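Local coordinates for protein DOA1 (Saccharomyces cerevisiae, PDB 3ODT) that probably binds ubiquitin through its WD40 beta-propeller domain and takes part in regulating the turnover of F-box proteins, at residues D238-S241 with T247-I250; W270-D273 with D279-V282; R188-A191 with H197-S200; I207-M212 with W251-G256. All blocks are in the same frame, centred on the assembly; numbering follows the deposited sequence. Where two conformers were deposited one is given.

Contact 1: residues D238-S241 with T247-I250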
loop_
_atom_site.group_PDB
_atom_site.type_symbol
_atom_site.label_atom_id
_atom_site.label_comp_id
_atom_site.label_asym_id
_atom_site.label_seq_id
_atom_site.Cartn_x
_atom_site.Cartn_y
_atom_site.Cartn_z
ATOM N N ASP A 238 -8.058 -7.921 -11.396
ATOM C CA ASP A 238 -8.819 -6.671 -11.349
ATOM C C ASP A 238 -8.082 -5.678 -10.456
ATOM O O ASP A 238 -7.267 -6.070 -9.590
ATOM C CB ASP A 238 -10.204 -6.864 -10.741
ATOM C CG ASP A 238 -11.188 -7.575 -11.654
ATOM O OD1 ASP A 238 -10.893 -7.790 -12.848
ATOM O OD2 ASP A 238 -12.294 -7.898 -11.142
ATOM N N ILE A 239 -8.371 -4.401 -10.636
ATOM C CA ILE A 239 -7.736 -3.361 -9.853
ATOM C C ILE A 239 -8.683 -2.954 -8.723
ATOM O O ILE A 239 -9.880 -2.774 -8.946
ATOM C CB ILE A 239 -7.443 -2.114 -10.715
ATOM C CG1 ILE A 239 -6.575 -2.467 -11.923
ATOM C CG2 ILE A 239 -6.826 -1.014 -9.850
ATOM C CD1 ILE A 239 -6.517 -1.345 -12.959
ATOM N N VAL A 240 -8.148 -2.833 -7.516
ATOM C CA VAL A 240 -8.873 -2.173 -6.441
ATOM C C VAL A 240 -8.169 -0.857 -6.109
ATOM O O VAL A 240 -6.942 -0.805 -5.996
ATOM C CB VAL A 240 -8.995 -3.044 -5.181
ATOM C CG1 VAL A 240 -7.659 -3.372 -4.582
ATOM C CG2 VAL A 240 -9.847 -2.333 -4.164
ATOM N N SER A 241 -8.938 0.204 -6.026
ATOM C CA SER A 241 -8.409 1.519 -5.716
ATOM C C SER A 241 -9.225 2.174 -4.614
ATOM O O SER A 241 -10.373 1.776 -4.361
ATOM C CB SER A 241 -8.454 2.411 -6.953
ATOM O OG SER A 241 -9.796 2.683 -7.384
ATOM N N THR A 247 -14.438 6.564 -1.584
ATOM C CA THR A 247 -14.769 5.334 -2.275
ATOM C C THR A 247 -13.605 4.332 -2.333
ATOM O O THR A 247 -12.414 4.684 -2.365
ATOM C CB THR A 247 -15.301 5.544 -3.717
ATOM O OG1 THR A 247 -14.252 5.954 -4.599
ATOM C CG2 THR A 247 -16.497 6.520 -3.740
ATOM N N VAL A 248 -14.015 3.067 -2.381
ATOM C CA VAL A 248 -13.205 1.935 -2.826
ATOM C C VAL A 248 -13.816 1.513 -4.149
ATOM O O VAL A 248 -15.039 1.367 -4.245
ATOM C CB VAL A 248 -13.260 0.758 -1.825
ATOM C CG1 VAL A 248 -12.487 -0.429 -2.376
ATOM C CG2 VAL A 248 -12.680 1.200 -0.480
ATOM N N ARG A 249 -12.993 1.320 -5.166
ATOM C CA ARG A 249 -13.512 0.997 -6.480
ATOM C C ARG A 249 -12.847 -0.245 -7.013
ATOM O O ARG A 249 -11.659 -0.472 -6.771
ATOM C CB ARG A 249 -13.362 2.162 -7.443
ATOM C CG ARG A 249 -14.130 3.365 -6.973
ATOM C CD ARG A 249 -14.036 4.521 -7.937
ATOM N NE ARG A 249 -14.675 5.725 -7.396
ATOM C CZ ARG A 249 -15.521 6.506 -8.042
ATOM N NH1 ARG A 249 -15.949 6.205 -9.256
ATOM N NH2 ARG A 249 -15.973 7.590 -7.420
ATOM N N ILE A 250 -13.600 -1.030 -7.769
ATOM C CA ILE A 250 -13.069 -2.243 -8.362
ATOM C C ILE A 250 -13.212 -2.109 -9.864
ATOM O O ILE A 250 -14.296 -1.771 -10.334
ATOM C CB ILE A 250 -13.818 -3.500 -7.853
ATOM C CG1 ILE A 250 -13.605 -3.663 -6.341
ATOM C CG2 ILE A 250 -13.309 -4.762 -8.543
ATOM C CD1 ILE A 250 -14.793 -3.322 -5.526
#
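S241 and R249 form an antiparallel hydrogen-bonded pair between strand segments whose axes come within 4.7 Å. S241 N reaches R249 O at 2.9 Å, lying in the carbonyl plane, and R249 N returns to S241 O at 2.8 Å. One step back, V240 and I250 make the non-hydrogen-bonded pair, and R249 O also receives the V240 CA-H at a CA-O distance of 3.3 Å. On the V240 and I250 face, V240 CG2 meets V248 CG1 diagonally across the strands at 3.7 Å. Both branches stand anti to their own backbone N, which slants each one toward the other strand. I250 CG2 lies near I239 O and only loosely touches D238 OD2, which is held by a salt bridge to K259. The S241 and R249 face carries the polar groups. S241 OG rests against R249 CB at 3.6 Å, lodged between its own backbone N and carbonyl carbon (chi1 65°), and bonds to H224 NE2 and to W251 NE1, so two ring nitrogens fix this buried hydroxyl. R249 leads away in an extended chain; its NE bonds to T247 OG1 at 2.8 Å, with the hydroxyl in the guanidinium plane, and NH2 forms a salt bridge with D245. D245 also bonds T247 OG1, so one carboxylate ties both side chains. The blade's second and third strands are joined here, and the serine bridging histidine and tryptophan belongs to the hydrogen-bond network characteristic of WD40 repeats.

Contact 2: residues W270-D273 with D279-V282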
loop_
_atom_site.group_PDB
_atom_site.type_symbol
_atom_site.label_atom_id
_atom_site.label_comp_id
_atom_site.label_asym_id
_atom_site.label_seq_id
_atom_site.Cartn_x
_atom_site.Cartn_y
_atom_site.Cartn_z
ATOM N N TRP A 270 -7.657 5.640 2.945
ATOM C CA TRP A 270 -6.215 5.717 2.783
ATOM C C TRP A 270 -5.550 4.523 2.118
ATOM O O TRP A 270 -4.514 4.671 1.473
ATOM C CB TRP A 270 -5.539 5.961 4.132
ATOM C CG TRP A 270 -5.914 7.240 4.740
ATOM C CD1 TRP A 270 -6.625 7.435 5.883
ATOM C CD2 TRP A 270 -5.602 8.535 4.225
ATOM N NE1 TRP A 270 -6.781 8.784 6.115
ATOM C CE2 TRP A 270 -6.164 9.478 5.107
ATOM C CE3 TRP A 270 -4.922 8.983 3.095
ATOM C CZ2 TRP A 270 -6.054 10.845 4.903
ATOM C CZ3 TRP A 270 -4.796 10.355 2.896
ATOM C CH2 TRP A 270 -5.389 11.266 3.781
ATOM N N SER A 271 -6.094 3.339 2.371
ATOM C CA SER A 271 -5.374 2.132 2.000
ATOM C C SER A 271 -6.307 0.954 1.764
ATOM O O SER A 271 -7.352 0.806 2.418
ATOM C CB SER A 271 -4.404 1.781 3.139
ATOM O OG SER A 271 -3.628 0.626 2.815
ATOM N N VAL A 272 -5.936 0.154 0.778
ATOM C CA VAL A 272 -6.530 -1.158 0.542
ATOM C C VAL A 272 -5.446 -2.201 0.367
ATOM O O VAL A 272 -4.302 -1.895 -0.041
ATOM C CB VAL A 272 -7.416 -1.179 -0.724
ATOM C CG1 VAL A 272 -8.696 -0.375 -0.487
ATOM C CG2 VAL A 272 -6.660 -0.584 -1.928
ATOM N N ASP A 273 -5.798 -3.432 0.709
ATOM C CA ASP A 273 -4.977 -4.586 0.367
ATOM C C ASP A 273 -5.921 -5.748 0.122
ATOM O O ASP A 273 -7.086 -5.689 0.483
ATOM C CB ASP A 273 -3.969 -4.905 1.468
ATOM C CG ASP A 273 -2.769 -5.726 0.960
ATOM O OD1 ASP A 273 -2.336 -5.471 -0.159
ATOM O OD2 ASP A 273 -2.255 -6.585 1.668
ATOM N N ASP A 279 -10.705 -11.304 -0.678
ATOM C CA ASP A 279 -11.315 -10.320 0.197
ATOM C C ASP A 279 -10.490 -9.042 0.212
ATOM O O ASP A 279 -9.267 -9.075 0.056
ATOM C CB ASP A 279 -11.498 -10.870 1.612
ATOM C CG ASP A 279 -12.640 -11.874 1.708
ATOM O OD1 ASP A 279 -13.143 -12.358 0.672
ATOM O OD2 ASP A 279 -13.037 -12.181 2.868
ATOM N N ILE A 280 -11.173 -7.927 0.400
ATOM C CA ILE A 280 -10.541 -6.614 0.354
ATOM C C ILE A 280 -10.488 -6.004 1.751
ATOM O O ILE A 280 -11.498 -5.975 2.450
ATOM C CB ILE A 280 -11.271 -5.652 -0.612
ATOM C CG1 ILE A 280 -11.162 -6.171 -2.050
ATOM C CG2 ILE A 280 -10.663 -4.280 -0.503
ATOM C CD1 ILE A 280 -12.065 -5.455 -3.036
ATOM N N ILE A 281 -9.298 -5.574 2.160
ATOM C CA ILE A 281 -9.086 -4.901 3.445
ATOM C C ILE A 281 -8.973 -3.409 3.162
ATOM O O ILE A 281 -8.322 -3.003 2.195
ATOM C CB ILE A 281 -7.777 -5.348 4.111
ATOM C CG1 ILE A 281 -7.638 -6.869 4.085
ATOM C CG2 ILE A 281 -7.706 -4.798 5.517
ATOM C CD1 ILE A 281 -6.209 -7.383 4.264
ATOM N N VAL A 282 -9.619 -2.598 4.010
ATOM C CA VAL A 282 -9.730 -1.165 3.805
ATOM C C VAL A 282 -9.411 -0.403 5.096
ATOM O O VAL A 282 -9.953 -0.707 6.155
ATOM C CB VAL A 282 -11.170 -0.768 3.363
ATOM C CG1 VAL A 282 -11.240 0.710 3.032
ATOM C CG2 VAL A 282 -11.619 -1.602 2.188
#
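D273 touches I281 through its CB, 4.4 Å from I281 CD1, while the carboxylate turns to other strands, OD1 to K232 in a salt bridge and OD2 to the backbone N of A26. The indole of W270 extends away from 279-282; it stacks with the ring of Y229, makes a cation-pi contact with R22, and bonds through NE1 to D20, a ligand of the calcium ion. Between the strands, I281 N meets D273 O at 2.8 Å in a nearly straight bond (171° at the hydrogen), and D273 N returns to I281 O at 3.0 Å with the donor tilted out of the carbonyl plane. I281 CB and CG1 lie close to the same D273 carbonyl that its N-H grips. V272 and V282 occupy the other face side by side, pointing the same way, with V272 CG1 against V282 CG2 at 4.1 Å. V272 CG1 is anti to its carbonyl carbon (chi1 -71°), and there it also leans on I280 CG2, at a looser 4.4 Å. Next to this regular pairing, W270 and S271 both face G283, a classic beta bulge. S271 OG binds D23 and V24 N. The hairpin supplies the two strands of its blade nearest the propeller axis, 269-274 being an edge strand of the sheet. Strand 289-293 continues the sheet beyond 280-284, strand 239-243 packs on the valine face, and strand 21-26 of the following blade covers D273 and I281.

Contact 3: residues R188-A191 with H197-S200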
loop_
_atom_site.group_PDB
_atom_site.type_symbol
_atom_site.label_atom_id
_atom_site.label_comp_id
_atom_site.label_asym_id
_atom_site.label_seq_id
_atom_site.Cartn_x
_atom_site.Cartn_y
_atom_site.Cartn_z
ATOM N N ARG A 188 0.842 8.950 -6.516
ATOM C CA ARG A 188 0.652 8.483 -5.161
ATOM C C ARG A 188 0.929 6.995 -4.958
ATOM O O ARG A 188 1.301 6.562 -3.859
ATOM C CB ARG A 188 -0.779 8.758 -4.727
ATOM C CG ARG A 188 -1.132 10.231 -4.555
ATOM C CD ARG A 188 -0.362 10.858 -3.452
ATOM N NE ARG A 188 -0.701 10.416 -2.083
ATOM C CZ ARG A 188 -1.298 11.164 -1.160
ATOM N NH1 ARG A 188 -1.732 12.407 -1.451
ATOM N NH2 ARG A 188 -1.480 10.664 0.062
ATOM N N HIS A 189 0.715 6.187 -5.989
ATOM C CA HIS A 189 0.860 4.752 -5.780
ATOM C C HIS A 189 1.083 3.985 -7.060
ATOM O O HIS A 189 0.750 4.445 -8.154
ATOM C CB HIS A 189 -0.357 4.180 -5.008
ATOM C CG HIS A 189 0.043 3.184 -3.961
ATOM N ND1 HIS A 189 0.702 3.544 -2.805
ATOM C CD2 HIS A 189 -0.101 1.835 -3.902
ATOM C CE1 HIS A 189 0.946 2.465 -2.088
ATOM N NE2 HIS A 189 0.478 1.407 -2.736
ATOM N N LEU A 190 1.626 2.787 -6.895
ATOM C CA LEU A 190 2.016 1.921 -7.980
ATOM C C LEU A 190 1.603 0.481 -7.715
ATOM O O LEU A 190 1.636 0.023 -6.574
ATOM C CB LEU A 190 3.525 1.964 -8.163
ATOM C CG LEU A 190 4.222 3.296 -8.435
ATOM C CD1 LEU A 190 5.722 3.152 -8.267
ATOM C CD2 LEU A 190 3.872 3.758 -9.833
ATOM N N ALA A 191 1.283 -0.255 -8.767
ATOM C CA ALA A 191 1.204 -1.716 -8.696
ATOM C C ALA A 191 1.859 -2.285 -9.950
ATOM O O ALA A 191 1.573 -1.821 -11.073
ATOM C CB ALA A 191 -0.231 -2.208 -8.604
ATOM N N HIS A 197 4.769 -3.991 -17.450
ATOM C CA HIS A 197 3.618 -3.142 -17.257
ATOM C C HIS A 197 3.431 -2.787 -15.789
ATOM O O HIS A 197 3.647 -3.617 -14.905
ATOM C CB HIS A 197 2.352 -3.860 -17.732
ATOM C CG HIS A 197 2.433 -4.322 -19.144
ATOM N ND1 HIS A 197 3.014 -5.515 -19.493
ATOM C CD2 HIS A 197 2.023 -3.741 -20.295
ATOM C CE1 HIS A 197 2.972 -5.649 -20.809
ATOM N NE2 HIS A 197 2.369 -4.591 -21.315
ATOM N N PHE A 198 2.986 -1.553 -15.538
ATOM C CA PHE A 198 2.584 -1.122 -14.213
ATOM C C PHE A 198 1.313 -0.301 -14.275
ATOM O O PHE A 198 0.927 0.179 -15.337
ATOM C CB PHE A 198 3.740 -0.367 -13.505
ATOM C CG PHE A 198 4.052 0.999 -14.072
ATOM C CD1 PHE A 198 3.314 2.122 -13.687
ATOM C CD2 PHE A 198 5.107 1.174 -14.956
ATOM C CE1 PHE A 198 3.624 3.395 -14.202
ATOM C CE2 PHE A 198 5.403 2.448 -15.490
ATOM C CZ PHE A 198 4.683 3.553 -15.105
ATOM N N ILE A 199 0.638 -0.175 -13.122
ATOM C CA ILE A 199 -0.427 0.797 -12.968
ATOM C C ILE A 199 0.012 1.840 -11.965
ATOM O O ILE A 199 0.717 1.535 -11.003
ATOM C CB ILE A 199 -1.775 0.178 -12.592
ATOM C CG1 ILE A 199 -1.656 -0.625 -11.315
ATOM C CG2 ILE A 199 -2.223 -0.767 -13.704
ATOM C CD1 ILE A 199 -3.037 -0.968 -10.712
ATOM N N SER A 200 -0.389 3.084 -12.185
ATOM C CA SER A 200 -0.094 4.158 -11.256
ATOM C C SER A 200 -1.391 4.910 -10.984
ATOM O O SER A 200 -2.330 4.868 -11.783
ATOM C CB SER A 200 0.919 5.128 -11.851
ATOM O OG SER A 200 0.475 5.585 -13.109
#
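R188 and H189 together face C201 in a classic beta bulge, and H189 enters the contact through its carbonyl O, which receives the CA-H of S200 with O and CA 3.2 Å apart. R188 carries its guanidinium away to a cation-pi contact with W146, while the imidazole ND1 of H189 bonds only weakly to R188 O. L190 comes next, in the non-hydrogen-bonded pair with S200. Its CD2 sits 3.8 Å from S200 CB and approaches the F198 ring obliquely, 4.2 Å from CD1; S200 CB itself lies in plane at the edge of that ring. L159 and I167 of the preceding blade pack against this group, the blade-to-blade packing of a beta-propeller. A191 forms the hydrogen-bonded pair with I199. A191 O takes I199 N at 2.8 Å, almost straight at 171°, and A191 N reaches I199 O at 2.9 Å from a position tilted off the carbonyl plane. The side chains of this pair are pressed together: A191 CB and I199 CG1 are 3.4 Å apart, tighter than usual for carbons. I199 CG1 lies between its own backbone N and carbonyl carbon (chi1 57°), which brings the ethyl arm beside the alanine methyl, with CD1 3.7 Å from that same CB.

Contact 4: residues I207-M212 with W251-G256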
loop_
_atom_site.group_PDB
_atom_site.type_symbol
_atom_site.label_atom_id
_atom_site.label_comp_id
_atom_site.label_asym_id
_atom_site.label_seq_id
_atom_site.Cartn_x
_atom_site.Cartn_y
_atom_site.Cartn_z
ATOM N N ILE A 207 -6.196 6.577 -12.593
ATOM C CA ILE A 207 -5.374 5.382 -12.548
ATOM C C ILE A 207 -5.042 5.083 -13.987
ATOM O O ILE A 207 -5.885 5.237 -14.846
ATOM C CB ILE A 207 -6.159 4.204 -11.970
ATOM C CG1 ILE A 207 -6.768 4.591 -10.613
ATOM C CG2 ILE A 207 -5.279 2.974 -11.902
ATOM C CD1 ILE A 207 -7.906 3.687 -10.188
ATOM N N LYS A 208 -3.804 4.721 -14.253
ATOM C CA LYS A 208 -3.358 4.427 -15.608
ATOM C C LYS A 208 -2.504 3.148 -15.673
ATOM O O LYS A 208 -1.661 2.896 -14.796
ATOM C CB LYS A 208 -2.570 5.612 -16.175
ATOM C CG LYS A 208 -3.380 6.868 -16.243
ATOM C CD LYS A 208 -2.717 7.985 -17.046
ATOM C CE LYS A 208 -3.477 9.272 -16.889
ATOM N NZ LYS A 208 -3.025 10.328 -17.828
ATOM N N LEU A 209 -2.724 2.367 -16.730
ATOM C CA LEU A 209 -1.913 1.206 -17.067
ATOM C C LEU A 209 -0.876 1.663 -18.083
ATOM O O LEU A 209 -1.220 2.294 -19.086
ATOM C CB LEU A 209 -2.817 0.130 -17.673
ATOM C CG LEU A 209 -2.091 -1.088 -18.219
ATOM C CD1 LEU A 209 -1.409 -1.881 -17.110
ATOM C CD2 LEU A 209 -3.077 -1.949 -18.946
ATOM N N VAL A 210 0.389 1.387 -17.804
ATOM C CA VAL A 210 1.504 1.916 -18.564
ATOM C C VAL A 210 2.446 0.795 -19.028
ATOM O O VAL A 210 2.773 -0.132 -18.280
ATOM C CB VAL A 210 2.310 2.920 -17.675
ATOM C CG1 VAL A 210 3.444 3.566 -18.466
ATOM C CG2 VAL A 210 1.371 4.008 -17.115
ATOM N N ASP A 211 2.886 0.911 -20.271
ATOM C CA ASP A 211 3.899 0.035 -20.848
ATOM C C ASP A 211 5.279 0.478 -20.335
ATOM O O ASP A 211 5.703 1.601 -20.529
ATOM C CB ASP A 211 3.808 0.104 -22.376
ATOM C CG ASP A 211 4.741 -0.849 -23.074
ATOM O OD1 ASP A 211 5.945 -0.883 -22.763
ATOM O OD2 ASP A 211 4.273 -1.560 -23.976
HETATM N N MSE A 212 5.960 -0.394 -19.624
HETATM C CA MSE A 212 7.204 0.015 -19.025
HETATM C C MSE A 212 8.307 0.293 -20.023
HETATM O O MSE A 212 9.209 1.084 -19.749
HETATM C CB MSE A 212 7.713 -1.053 -18.105
HETATM C CG MSE A 212 8.861 -0.510 -17.365
HETATM SE SE MSE A 212 8.349 -0.305 -15.701
HETATM C CE MSE A 212 8.906 -1.881 -15.315
ATOM N N TRP A 251 -12.130 -2.357 -10.605
ATOM C CA TRP A 251 -12.099 -2.150 -12.062
ATOM C C TRP A 251 -11.616 -3.403 -12.814
ATOM O O TRP A 251 -10.774 -4.177 -12.337
ATOM C CB TRP A 251 -11.112 -1.043 -12.430
ATOM C CG TRP A 251 -11.134 0.199 -11.609
ATOM C CD1 TRP A 251 -10.607 0.353 -10.370
ATOM C CD2 TRP A 251 -11.657 1.482 -11.987
ATOM N NE1 TRP A 251 -10.763 1.657 -9.943
ATOM C CE2 TRP A 251 -11.416 2.366 -10.915
ATOM C CE3 TRP A 251 -12.320 1.963 -13.120
ATOM C CZ2 TRP A 251 -11.803 3.712 -10.945
ATOM C CZ3 TRP A 251 -12.718 3.305 -13.144
ATOM C CH2 TRP A 251 -12.444 4.162 -12.066
ATOM N N SER A 252 -12.120 -3.579 -14.027
ATOM C CA SER A 252 -11.510 -4.504 -14.946
ATOM C C SER A 252 -10.210 -3.902 -15.473
ATOM O O SER A 252 -10.216 -2.870 -16.126
ATOM C CB SER A 252 -12.427 -4.771 -16.126
ATOM O OG SER A 252 -11.701 -5.408 -17.152
ATOM N N LYS A 253 -9.093 -4.550 -15.181
ATOM C CA LYS A 253 -7.810 -4.079 -15.687
ATOM C C LYS A 253 -7.804 -4.180 -17.200
ATOM O O LYS A 253 -7.327 -3.277 -17.880
ATOM C CB LYS A 253 -6.681 -4.898 -15.072
ATOM C CG LYS A 253 -5.314 -4.582 -15.603
ATOM C CD LYS A 253 -4.971 -5.504 -16.723
ATOM C CE LYS A 253 -3.474 -5.576 -16.946
ATOM N NZ LYS A 253 -3.212 -6.274 -18.218
ATOM N N GLU A 254 -8.365 -5.269 -17.715
ATOM C CA GLU A 254 -8.326 -5.551 -19.154
ATOM C C GLU A 254 -9.204 -4.636 -20.009
ATOM O O GLU A 254 -8.871 -4.358 -21.153
ATOM C CB GLU A 254 -8.726 -7.001 -19.401
ATOM C CG GLU A 254 -7.769 -8.007 -18.762
ATOM C CD GLU A 254 -6.388 -8.011 -19.394
ATOM O OE1 GLU A 254 -6.231 -7.477 -20.515
ATOM O OE2 GLU A 254 -5.455 -8.549 -18.764
ATOM N N ASN A 255 -10.334 -4.168 -19.495
ATOM C CA ASN A 255 -11.209 -3.371 -20.345
ATOM C C ASN A 255 -11.709 -2.054 -19.781
ATOM O O ASN A 255 -12.428 -1.331 -20.469
ATOM C CB ASN A 255 -12.377 -4.236 -20.852
ATOM C CG ASN A 255 -13.386 -4.562 -19.771
ATOM O OD1 ASN A 255 -13.779 -3.707 -18.985
ATOM N ND2 ASN A 255 -13.810 -5.826 -19.731
ATOM N N GLY A 256 -11.323 -1.740 -18.551
ATOM C CA GLY A 256 -11.609 -0.446 -17.951
ATOM C C GLY A 256 -12.948 -0.362 -17.249
ATOM O O GLY A 256 -13.252 0.640 -16.643
#
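I207 and W251 make the close half of this contact, and L209 and K253 the looser half. I207 CD1 slants against the indole at its pyrrole side, 3.5 Å from W251 NE1 and 3.8 Å from CE2, while NE1 keeps its hydrogen bond to S241 OG. The methyl is carried there by an isoleucine arm anti to its own carbonyl carbon (chi1 -53°). L209 CD2 touches K253 CE at 4.2 Å, so the lysine contributes its aliphatic stem while its charged end goes on to the exposed E254. K253 NZ forms a salt bridge with E254 OE2 at 3.2 Å, met from above the carboxylate plane. With an alanine in place of K253, L209 would probably lose the methylene cover over its CD2 and the E254 carboxylate would be left without its charged mate. The turn is folded by its own bonds: S252 OG accepts N255 N at 3.0 Å, an ST motif, and S252 O accepts G256 N. No hydrogen bond crosses the two segments. Strand 206-211 lies between 197-202 and 217-222 of its blade, and the 251-256 turn links strands 247-251 and 258-263 of the next; Y221 of strand 217-222 bonds K253 O.

How the contacts relate
Contacts 1, 2 and 3 are hairpins of three different blades, whereas contact 4 bridges two blades. All are largely buried, but contact 2 lies closest to the centre of the chain and contact 4 farthest out. Contacts 2 and 3 are equivalent hairpins, each pairing the first two strands beside a classic beta bulge; contact 1 pairs strands one step farther out. Paired backbone hydrogen bonds hold contacts 1 to 3, contact 1 adding a polar side-chain network; contact 4 rests on apolar touches. V248 CG2 lies 3.8 Å from V282 CG1 between contacts 1 and 2, and I239 meets I199 of contact 3. Strand 206-211 of contact 4 pairs with 197-202, and W251 ends strand 247-251.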